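Local coordinates for protein metallophosphoesterase (Sphaerobacter thermophilus, PDB 3RQZ) that binds zinc ions and is probably a metal-dependent phosphatase of the YfcE family of metallophosphoesterases, at residues Gly111-Arg121 against Asn137-Val148; Tyr220-Met229 against Ser237-Gly245. All blocks are in the same frame, centred on the assembly; numbering follows the deposited sequence.

Contact 1. Residues Gly111-Arg121 against Asn137-Val148; sequences GDWTVVHGSPR and NFPAFDTPLCFV
Thr114 and Thr143 bring their hydroxyls together, OG1 to OG1 at 2.8 Å, near the start of strand 113-116 and just ahead of strand 145-147, which runs parallel to it. The OG1 of Thr143 donates to Leu145 O in its own segment, whereas that of Thr114 also meets a water that donates to OD1 of Asp142. Leu145 O takes two donors, Thr114 N at 2.9 Å and Thr143 OG1, which arrive from opposite faces of its carbonyl plane. The chi1 of Thr143, 49°, sets its OG1 between its own N and carbonyl carbon, within reach of Leu145 O. Leu145 N donates to Asp112 O. Further along, Thr114 O receives Phe147 N at 2.8 Å, and Val116 N gives a nearly straight bond (172°) to Phe147 O. The two strands belong to a right-handed beta-alpha-beta crossover through helix 131-137, in one of the two mixed sheets of this calcineurin-like fold. After strand 113-116 comes His117, its side chain close to a zinc ion and the zinc ligands Asp11 and Asp37, with ND1 bonded to Leu35 O. Beyond it, Asn137 OD1 accepts Arg121 N at 3.0 Å, while Asn137 ND2 is held by Ile133 O and Glu126. Glu126 also takes Ser119 OG and pairs with the Arg121 guanidinium. Pro120 packs beside Asn137 against an apolar patch, its CD 3.8 Å from Cys146 SG and its CG 3.8 Å from Phe141 CD1.

Contact 2. Residues Tyr220-Met229 against Ser237-Gly245; sequences YRIADTQAQM and SLVTRLAAG
The ring of Tyr220 carries CG1 of Ile222 on one face, 3.5 Å above the plane and shifted toward the rim, while its hydroxyl approaches the CD2 methyl of Leu242. Helices 222-232 and 236-244 form an antiparallel helical hairpin, the segment axes 9.6 Å apart and 176° between their directions. Tyr220 OH donates to a water that in turn donates to Leu242 O, and Asn15 gives the same hydroxyl a second partner; Val17, Ala18 and Ala21 of helix 16-26 also touch this tyrosine. Leu242 points toward the other helix: its CD1 presses on Thr225 CG2 at 3.5 Å, tighter than usual for two carbons, and also meets the selenium of Met229, a selenomethionine. The polar end of Thr225 turns to Asn15. At the other end of the contact the Met229 chain is extended through chi2 (171°) and bends at chi3, which carries CE to Leu238 CB at 3.6 Å, while Met229 CB rests against Val239 CG2. Gln226 lies across Val239, its CG 3.7 Å from CG1. With its chain extended beyond CG, the glutamine reaches the backbone of the second helix: NE2 donates to Val239 O at 2.8 Å, the oxygen lying close to the amide plane of Gln226 but the nitrogen standing 46° out of the carbonyl plane of Val239.

The two contacts follow one another along the chain, contact 1 closing well before contact 2 opens, and they lie on opposite sides of the chain's centre. Their own centres are 32 Å apart, and their nearest atoms about 13 Å, so they do not touch. Contact 1 belongs to the five-stranded mixed sheet, whereas contact 2 is formed by the last two helices, which follow strand 212-218 of the other, six-stranded sheet. Contact 1 reaches the zinc site through the side chain of His117, about 3 Å from a zinc ion, whereas contact 2 lies farther out, with the side chain of Leu242 about 7 Å from that of the ligand His13 and that of Leu238 about 11 Å from a zinc ion.

Contact 1. Residues Gly111-Arg121 against Asn137-Val148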
loop_
_atom_site.group_PDB
_atom_site.type_symbol
_atom_site.label_atom_id
_atom_site.label_comp_id
_atom_site.label_asym_id
_atom_site.label_seq_id
_atom_site.Cartn_x
_atom_site.Cartn_y
_atom_site.Cartn_z
ATOM N N GLY A 111 -11.426 -7.089 15.084
ATOM C CA GLY A 111 -10.805 -7.104 16.417
ATOM C C GLY A 111 -10.219 -5.758 16.729
ATOM O O GLY A 111 -10.908 -4.745 16.636
ATOM N N ASP A 112 -8.929 -5.740 17.025
ATOM C CA ASP A 112 -8.215 -4.496 17.367
ATOM C C ASP A 112 -7.763 -3.646 16.173
ATOM O O ASP A 112 -7.041 -2.662 16.355
ATOM C CB ASP A 112 -7.021 -4.814 18.260
ATOM C CG ASP A 112 -7.430 -5.180 19.666
ATOM O OD1 ASP A 112 -8.604 -4.924 20.056
ATOM O OD2 ASP A 112 -6.563 -5.729 20.389
ATOM N N TRP A 113 -8.171 -3.992 14.953
ATOM C CA TRP A 113 -7.710 -3.177 13.817
ATOM C C TRP A 113 -8.741 -2.820 12.771
ATOM O O TRP A 113 -9.659 -3.562 12.528
ATOM C CB TRP A 113 -6.467 -3.782 13.142
ATOM C CG TRP A 113 -6.550 -5.246 12.909
ATOM C CD1 TRP A 113 -7.109 -5.880 11.836
ATOM C CD2 TRP A 113 -6.031 -6.280 13.772
ATOM N NE1 TRP A 113 -6.982 -7.260 11.983
ATOM C CE2 TRP A 113 -6.319 -7.524 13.158
ATOM C CE3 TRP A 113 -5.371 -6.269 15.009
ATOM C CZ2 TRP A 113 -5.959 -8.757 13.739
ATOM C CZ3 TRP A 113 -5.005 -7.496 15.590
ATOM C CH2 TRP A 113 -5.300 -8.722 14.945
ATOM N N THR A 114 -8.552 -1.645 12.168
ATOM C CA THR A 114 -9.337 -1.183 11.050
ATOM C C THR A 114 -8.314 -0.985 9.952
ATOM O O THR A 114 -7.177 -0.519 10.235
ATOM C CB THR A 114 -10.039 0.157 11.381
ATOM O OG1 THR A 114 -10.955 -0.053 12.472
ATOM C CG2 THR A 114 -10.782 0.700 10.149
ATOM N N VAL A 115 -8.675 -1.364 8.713
ATOM C CA VAL A 115 -7.739 -1.249 7.583
ATOM C C VAL A 115 -8.462 -0.606 6.387
ATOM O O VAL A 115 -9.560 -1.061 5.997
ATOM C CB VAL A 115 -7.197 -2.633 7.146
ATOM C CG1 VAL A 115 -6.228 -2.447 5.899
ATOM C CG2 VAL A 115 -6.496 -3.349 8.324
ATOM N N VAL A 116 -7.871 0.467 5.858
ATOM C CA VAL A 116 -8.377 1.203 4.699
ATOM C C VAL A 116 -7.174 1.626 3.846
ATOM O O VAL A 116 -6.014 1.610 4.286
ATOM C CB VAL A 116 -9.156 2.503 5.100
ATOM C CG1 VAL A 116 -10.507 2.161 5.794
ATOM C CG2 VAL A 116 -8.280 3.405 6.038
ATOM N N HIS A 117 -7.448 2.008 2.607
ATOM C CA HIS A 117 -6.388 2.462 1.760
ATOM C C HIS A 117 -5.949 3.879 2.128
ATOM O O HIS A 117 -4.763 4.185 2.145
ATOM C CB HIS A 117 -6.856 2.458 0.301
ATOM C CG HIS A 117 -5.805 2.944 -0.641
ATOM N ND1 HIS A 117 -4.646 2.234 -0.864
ATOM C CD2 HIS A 117 -5.719 4.068 -1.397
ATOM C CE1 HIS A 117 -3.887 2.902 -1.721
ATOM N NE2 HIS A 117 -4.520 4.015 -2.064
ATOM N N GLY A 118 -6.914 4.752 2.353
ATOM C CA GLY A 118 -6.631 6.183 2.523
ATOM C C GLY A 118 -6.879 6.625 3.956
ATOM O O GLY A 118 -5.943 6.819 4.734
ATOM N N SER A 119 -8.139 6.771 4.338
ATOM C CA SER A 119 -8.405 7.193 5.692
ATOM C C SER A 119 -9.727 6.620 6.187
ATOM O O SER A 119 -10.601 6.276 5.372
ATOM C CB SER A 119 -8.428 8.723 5.782
ATOM O OG SER A 119 -9.740 9.180 5.506
ATOM N N PRO A 120 -9.898 6.493 7.516
ATOM C CA PRO A 120 -11.207 5.951 7.911
ATOM C C PRO A 120 -12.394 6.900 7.666
ATOM O O PRO A 120 -13.555 6.438 7.600
ATOM C CB PRO A 120 -11.015 5.594 9.397
ATOM C CG PRO A 120 -9.812 6.315 9.828
ATOM C CD PRO A 120 -8.928 6.434 8.627
ATOM N N ARG A 121 -12.140 8.200 7.476
ATOM C CA ARG A 121 -13.218 9.089 7.010
ATOM C C ARG A 121 -13.587 8.837 5.558
ATOM O O ARG A 121 -14.783 8.817 5.199
ATOM C CB ARG A 121 -12.859 10.580 7.155
ATOM C CG ARG A 121 -12.675 11.055 8.558
ATOM C CD ARG A 121 -12.893 12.553 8.635
ATOM N NE ARG A 121 -11.903 13.260 7.829
ATOM C CZ ARG A 121 -11.826 14.577 7.755
ATOM N NH1 ARG A 121 -10.907 15.142 6.981
ATOM N NH2 ARG A 121 -12.666 15.323 8.466
ATOM N N ASN A 137 -9.309 11.917 12.067
ATOM C CA ASN A 137 -9.520 10.508 11.711
ATOM C C ASN A 137 -9.599 9.534 12.871
ATOM O O ASN A 137 -10.195 8.452 12.741
ATOM C CB ASN A 137 -8.501 10.055 10.652
ATOM C CG ASN A 137 -9.000 10.289 9.255
ATOM O OD1 ASN A 137 -9.867 9.561 8.781
ATOM N ND2 ASN A 137 -8.465 11.304 8.576
ATOM N N PHE A 138 -9.040 9.925 14.009
ATOM C CA PHE A 138 -9.146 9.113 15.231
ATOM C C PHE A 138 -10.576 8.858 15.704
ATOM O O PHE A 138 -10.879 7.738 16.082
ATOM C CB PHE A 138 -8.246 9.646 16.352
ATOM C CG PHE A 138 -6.817 9.177 16.235
ATOM C CD1 PHE A 138 -6.465 7.884 16.632
ATOM C CD2 PHE A 138 -5.817 10.023 15.715
ATOM C CE1 PHE A 138 -5.140 7.419 16.500
ATOM C CE2 PHE A 138 -4.500 9.566 15.601
ATOM C CZ PHE A 138 -4.159 8.260 16.004
ATOM N N PRO A 139 -11.472 9.868 15.627
ATOM C CA PRO A 139 -12.894 9.586 15.915
ATOM C C PRO A 139 -13.595 8.725 14.859
ATOM O O PRO A 139 -14.670 8.173 15.142
ATOM C CB PRO A 139 -13.541 10.985 15.973
ATOM C CG PRO A 139 -12.386 11.963 16.154
ATOM C CD PRO A 139 -11.232 11.307 15.403
ATOM N N ALA A 140 -12.988 8.602 13.676
ATOM C CA ALA A 140 -13.570 7.865 12.543
ATOM C C ALA A 140 -13.339 6.329 12.551
ATOM O O ALA A 140 -13.849 5.615 11.690
ATOM C CB ALA A 140 -13.114 8.484 11.189
ATOM N N PHE A 141 -12.557 5.826 13.504
ATOM C CA PHE A 141 -12.461 4.390 13.722
ATOM C C PHE A 141 -12.526 4.141 15.217
ATOM O O PHE A 141 -12.192 5.032 16.001
ATOM C CB PHE A 141 -11.209 3.771 13.067
ATOM C CG PHE A 141 -9.904 4.149 13.727
ATOM C CD1 PHE A 141 -9.288 5.371 13.451
ATOM C CD2 PHE A 141 -9.291 3.267 14.624
ATOM C CE1 PHE A 141 -8.045 5.715 14.047
ATOM C CE2 PHE A 141 -8.066 3.589 15.234
ATOM C CZ PHE A 141 -7.439 4.828 14.956
ATOM N N ASP A 142 -12.956 2.945 15.605
ATOM C CA ASP A 142 -13.242 2.637 17.001
ATOM C C ASP A 142 -12.441 1.412 17.501
ATOM O O ASP A 142 -12.823 0.745 18.447
ATOM C CB ASP A 142 -14.759 2.441 17.178
ATOM C CG ASP A 142 -15.338 1.366 16.239
ATOM O OD1 ASP A 142 -14.574 0.677 15.531
ATOM O OD2 ASP A 142 -16.582 1.197 16.209
ATOM N N THR A 143 -11.330 1.116 16.840
ATOM C CA THR A 143 -10.461 0.043 17.272
ATOM C C THR A 143 -9.168 0.697 17.805
ATOM O O THR A 143 -8.920 1.862 17.540
ATOM C CB THR A 143 -10.113 -0.869 16.093
ATOM O OG1 THR A 143 -9.688 -0.061 14.982
ATOM C CG2 THR A 143 -11.330 -1.684 15.673
ATOM N N PRO A 144 -8.348 -0.056 18.547
ATOM C CA PRO A 144 -7.062 0.484 18.968
ATOM C C PRO A 144 -6.194 0.924 17.792
ATOM O O PRO A 144 -5.511 1.933 17.896
ATOM C CB PRO A 144 -6.420 -0.700 19.696
ATOM C CG PRO A 144 -7.576 -1.500 20.176
ATOM C CD PRO A 144 -8.552 -1.422 19.060
ATOM N N LEU A 145 -6.248 0.220 16.657
ATOM C CA LEU A 145 -5.301 0.508 15.563
ATOM C C LEU A 145 -6.029 0.749 14.245
ATOM O O LEU A 145 -7.056 0.112 13.999
ATOM C CB LEU A 145 -4.326 -0.667 15.403
ATOM C CG LEU A 145 -3.482 -1.157 16.584
ATOM C CD1 LEU A 145 -2.712 -2.367 16.097
ATOM C CD2 LEU A 145 -2.524 -0.078 17.122
ATOM N N CYS A 146 -5.533 1.702 13.442
ATOM C CA CYS A 146 -5.950 1.864 12.025
ATOM C C CYS A 146 -4.740 1.863 11.095
ATOM O O CYS A 146 -3.788 2.657 11.287
ATOM C CB CYS A 146 -6.741 3.161 11.807
ATOM S SG CYS A 146 -7.528 3.247 10.147
ATOM N N PHE A 147 -4.760 0.959 10.119
ATOM C CA PHE A 147 -3.705 0.850 9.116
ATOM C C PHE A 147 -4.163 1.510 7.844
ATOM O O PHE A 147 -5.284 1.255 7.366
ATOM C CB PHE A 147 -3.332 -0.625 8.846
ATOM C CG PHE A 147 -2.678 -1.291 10.026
ATOM C CD1 PHE A 147 -1.313 -1.091 10.275
ATOM C CD2 PHE A 147 -3.437 -2.029 10.944
ATOM C CE1 PHE A 147 -0.696 -1.694 11.393
ATOM C CE2 PHE A 147 -2.834 -2.644 12.048
ATOM C CZ PHE A 147 -1.467 -2.477 12.282
ATOM N N VAL A 148 -3.298 2.357 7.303
ATOM C CA VAL A 148 -3.602 3.129 6.099
ATOM C C VAL A 148 -2.420 3.111 5.123
ATOM O O VAL A 148 -1.295 2.842 5.535
ATOM C CB VAL A 148 -3.966 4.606 6.449
ATOM C CG1 VAL A 148 -5.101 4.686 7.472
ATOM C CG2 VAL A 148 -2.732 5.397 6.972
HETATM O O HOH W 1 -13.414 1.046 13.032
#

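Contact 2. Residues Tyr220-Met229 against Ser237-Gly245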
loop_
_atom_site.group_PDB
_atom_site.type_symbol
_atom_site.label_atom_id
_atom_site.label_comp_id
_atom_site.label_asym_id
_atom_site.label_seq_id
_atom_site.Cartn_x
_atom_site.Cartn_y
_atom_site.Cartn_z
ATOM N N TYR A 220 15.534 -3.469 -4.113
ATOM C CA TYR A 220 15.061 -4.408 -5.125
ATOM C C TYR A 220 15.681 -3.981 -6.441
ATOM O O TYR A 220 16.312 -2.926 -6.500
ATOM C CB TYR A 220 13.523 -4.452 -5.191
ATOM C CG TYR A 220 12.866 -3.195 -5.748
ATOM C CD1 TYR A 220 12.553 -2.121 -4.922
ATOM C CD2 TYR A 220 12.547 -3.092 -7.119
ATOM C CE1 TYR A 220 11.926 -0.960 -5.435
ATOM C CE2 TYR A 220 11.928 -1.930 -7.642
ATOM C CZ TYR A 220 11.627 -0.881 -6.798
ATOM O OH TYR A 220 11.026 0.236 -7.322
ATOM N N ARG A 221 15.540 -4.796 -7.481
ATOM C CA ARG A 221 16.206 -4.480 -8.733
ATOM C C ARG A 221 15.370 -3.493 -9.547
ATOM O O ARG A 221 14.622 -3.883 -10.443
ATOM C CB ARG A 221 16.542 -5.754 -9.514
ATOM C CG ARG A 221 17.658 -6.599 -8.873
ATOM C CD ARG A 221 18.106 -7.772 -9.788
ATOM N NE ARG A 221 17.026 -8.744 -10.022
ATOM C CZ ARG A 221 16.629 -9.665 -9.137
ATOM N NH1 ARG A 221 17.230 -9.757 -7.955
ATOM N NH2 ARG A 221 15.625 -10.498 -9.423
ATOM N N ILE A 222 15.518 -2.208 -9.221
ATOM C CA ILE A 222 14.802 -1.124 -9.888
ATOM C C ILE A 222 15.028 -1.148 -11.400
ATOM O O ILE A 222 14.086 -0.938 -12.162
ATOM C CB ILE A 222 15.221 0.267 -9.313
ATOM C CG1 ILE A 222 14.745 0.413 -7.862
ATOM C CG2 ILE A 222 14.653 1.417 -10.164
ATOM C CD1 ILE A 222 15.427 1.562 -7.131
ATOM N N ALA A 223 16.266 -1.437 -11.817
ATOM C CA ALA A 223 16.618 -1.553 -13.236
ATOM C C ALA A 223 15.698 -2.520 -13.976
ATOM O O ALA A 223 15.351 -2.285 -15.137
ATOM C CB ALA A 223 18.075 -2.002 -13.402
ATOM N N ASP A 224 15.303 -3.599 -13.302
ATOM C CA ASP A 224 14.480 -4.635 -13.948
ATOM C C ASP A 224 13.035 -4.142 -14.144
ATOM O O ASP A 224 12.437 -4.333 -15.214
ATOM C CB ASP A 224 14.478 -5.939 -13.133
ATOM C CG ASP A 224 15.821 -6.669 -13.151
ATOM O OD1 ASP A 224 16.786 -6.204 -13.798
ATOM O OD2 ASP A 224 15.895 -7.734 -12.489
ATOM N N THR A 225 12.474 -3.504 -13.120
ATOM C CA THR A 225 11.143 -2.901 -13.246
ATOM C C THR A 225 11.192 -1.810 -14.327
ATOM O O THR A 225 10.306 -1.718 -15.179
ATOM C CB THR A 225 10.663 -2.327 -11.913
ATOM O OG1 THR A 225 10.390 -3.409 -11.024
ATOM C CG2 THR A 225 9.394 -1.496 -12.081
ATOM N N GLN A 226 12.239 -0.990 -14.280
ATOM C CA GLN A 226 12.433 0.060 -15.271
ATOM C C GLN A 226 12.511 -0.511 -16.698
ATOM O O GLN A 226 11.845 -0.004 -17.594
ATOM C CB GLN A 226 13.653 0.909 -14.930
ATOM C CG GLN A 226 13.435 1.849 -13.731
ATOM C CD GLN A 226 14.659 2.732 -13.524
ATOM O OE1 GLN A 226 15.778 2.262 -13.687
ATOM N NE2 GLN A 226 14.450 4.002 -13.180
ATOM N N ALA A 227 13.264 -1.592 -16.885
ATOM C CA ALA A 227 13.335 -2.287 -18.182
ATOM C C ALA A 227 11.956 -2.770 -18.662
ATOM O O ALA A 227 11.593 -2.620 -19.843
ATOM C CB ALA A 227 14.306 -3.457 -18.110
ATOM N N GLN A 228 11.198 -3.346 -17.742
ATOM C CA GLN A 228 9.882 -3.865 -18.049
ATOM C C GLN A 228 8.927 -2.724 -18.415
ATOM O O GLN A 228 8.080 -2.890 -19.277
ATOM C CB GLN A 228 9.312 -4.630 -16.840
ATOM C CG GLN A 228 10.045 -5.919 -16.493
ATOM C CD GLN A 228 9.594 -6.514 -15.166
ATOM O OE1 GLN A 228 8.775 -5.928 -14.427
ATOM N NE2 GLN A 228 10.125 -7.692 -14.848
HETATM N N MSE A 229 9.037 -1.593 -17.725
HETATM C CA MSE A 229 8.227 -0.411 -18.065
HETATM C C MSE A 229 8.574 0.161 -19.437
HETATM O O MSE A 229 7.676 0.491 -20.213
HETATM C CB MSE A 229 8.348 0.682 -17.004
HETATM C CG MSE A 229 7.736 0.286 -15.639
HETATM SE SE MSE A 229 8.148 1.569 -14.252
HETATM C CE MSE A 229 6.987 2.994 -14.891
ATOM N N SER A 237 8.779 9.685 -17.360
ATOM C CA SER A 237 8.645 10.323 -16.047
ATOM C C SER A 237 8.281 9.314 -14.931
ATOM O O SER A 237 8.708 9.453 -13.774
ATOM C CB SER A 237 7.613 11.449 -16.117
ATOM O OG SER A 237 6.335 10.959 -15.771
ATOM N N LEU A 238 7.503 8.291 -15.271
ATOM C CA LEU A 238 7.170 7.259 -14.288
ATOM C C LEU A 238 8.345 6.300 -14.072
ATOM O O LEU A 238 8.550 5.782 -12.959
ATOM C CB LEU A 238 5.919 6.475 -14.699
ATOM C CG LEU A 238 4.543 7.137 -14.557
ATOM C CD1 LEU A 238 3.443 6.112 -14.895
ATOM C CD2 LEU A 238 4.310 7.747 -13.139
ATOM N N VAL A 239 9.099 6.062 -15.144
ATOM C CA VAL A 239 10.227 5.135 -15.105
ATOM C C VAL A 239 11.323 5.702 -14.188
ATOM O O VAL A 239 11.834 5.001 -13.325
ATOM C CB VAL A 239 10.763 4.814 -16.520
ATOM C CG1 VAL A 239 11.980 3.887 -16.446
ATOM C CG2 VAL A 239 9.666 4.171 -17.367
ATOM N N THR A 240 11.640 6.980 -14.383
ATOM C CA THR A 240 12.707 7.658 -13.643
ATOM C C THR A 240 12.440 7.808 -12.143
ATOM O O THR A 240 13.340 7.586 -11.330
ATOM C CB THR A 240 12.996 9.056 -14.224
ATOM O OG1 THR A 240 13.598 8.924 -15.520
ATOM C CG2 THR A 240 13.940 9.827 -13.290
ATOM N N ARG A 241 11.218 8.194 -11.778
ATOM C CA ARG A 241 10.821 8.363 -10.353
ATOM C C ARG A 241 11.285 7.274 -9.416
ATOM O O ARG A 241 11.643 7.557 -8.265
ATOM C CB ARG A 241 9.316 8.334 -10.173
ATOM C CG ARG A 241 8.503 9.309 -10.907
ATOM C CD ARG A 241 7.052 8.843 -10.695
ATOM N NE ARG A 241 6.658 8.978 -9.298
ATOM C CZ ARG A 241 5.604 9.679 -8.880
ATOM N NH1 ARG A 241 4.830 10.308 -9.760
ATOM N NH2 ARG A 241 5.320 9.753 -7.581
ATOM N N LEU A 242 11.221 6.034 -9.898
ATOM C CA LEU A 242 11.545 4.849 -9.112
ATOM C C LEU A 242 12.968 4.807 -8.615
ATOM O O LEU A 242 13.222 4.275 -7.542
ATOM C CB LEU A 242 11.281 3.562 -9.913
ATOM C CG LEU A 242 9.868 3.101 -10.222
ATOM C CD1 LEU A 242 9.998 1.728 -10.868
ATOM C CD2 LEU A 242 8.940 3.042 -8.993
ATOM N N ALA A 243 13.899 5.342 -9.390
ATOM C CA ALA A 243 15.295 5.399 -8.961
ATOM C C ALA A 243 15.481 6.434 -7.867
ATOM O O ALA A 243 16.371 6.290 -7.028
ATOM C CB ALA A 243 16.227 5.718 -10.141
ATOM N N ALA A 244 14.672 7.486 -7.909
ATOM C CA ALA A 244 14.764 8.598 -6.955
ATOM C C ALA A 244 13.917 8.418 -5.695
ATOM O O ALA A 244 14.142 9.099 -4.690
ATOM C CB ALA A 244 14.402 9.918 -7.644
ATOM N N GLY A 245 12.959 7.496 -5.732
ATOM C CA GLY A 245 12.027 7.337 -4.616
ATOM C C GLY A 245 11.129 8.555 -4.446
ATOM O O GLY A 245 10.846 8.980 -3.322
HETATM O O HOH W 2 11.621 2.495 -6.122
#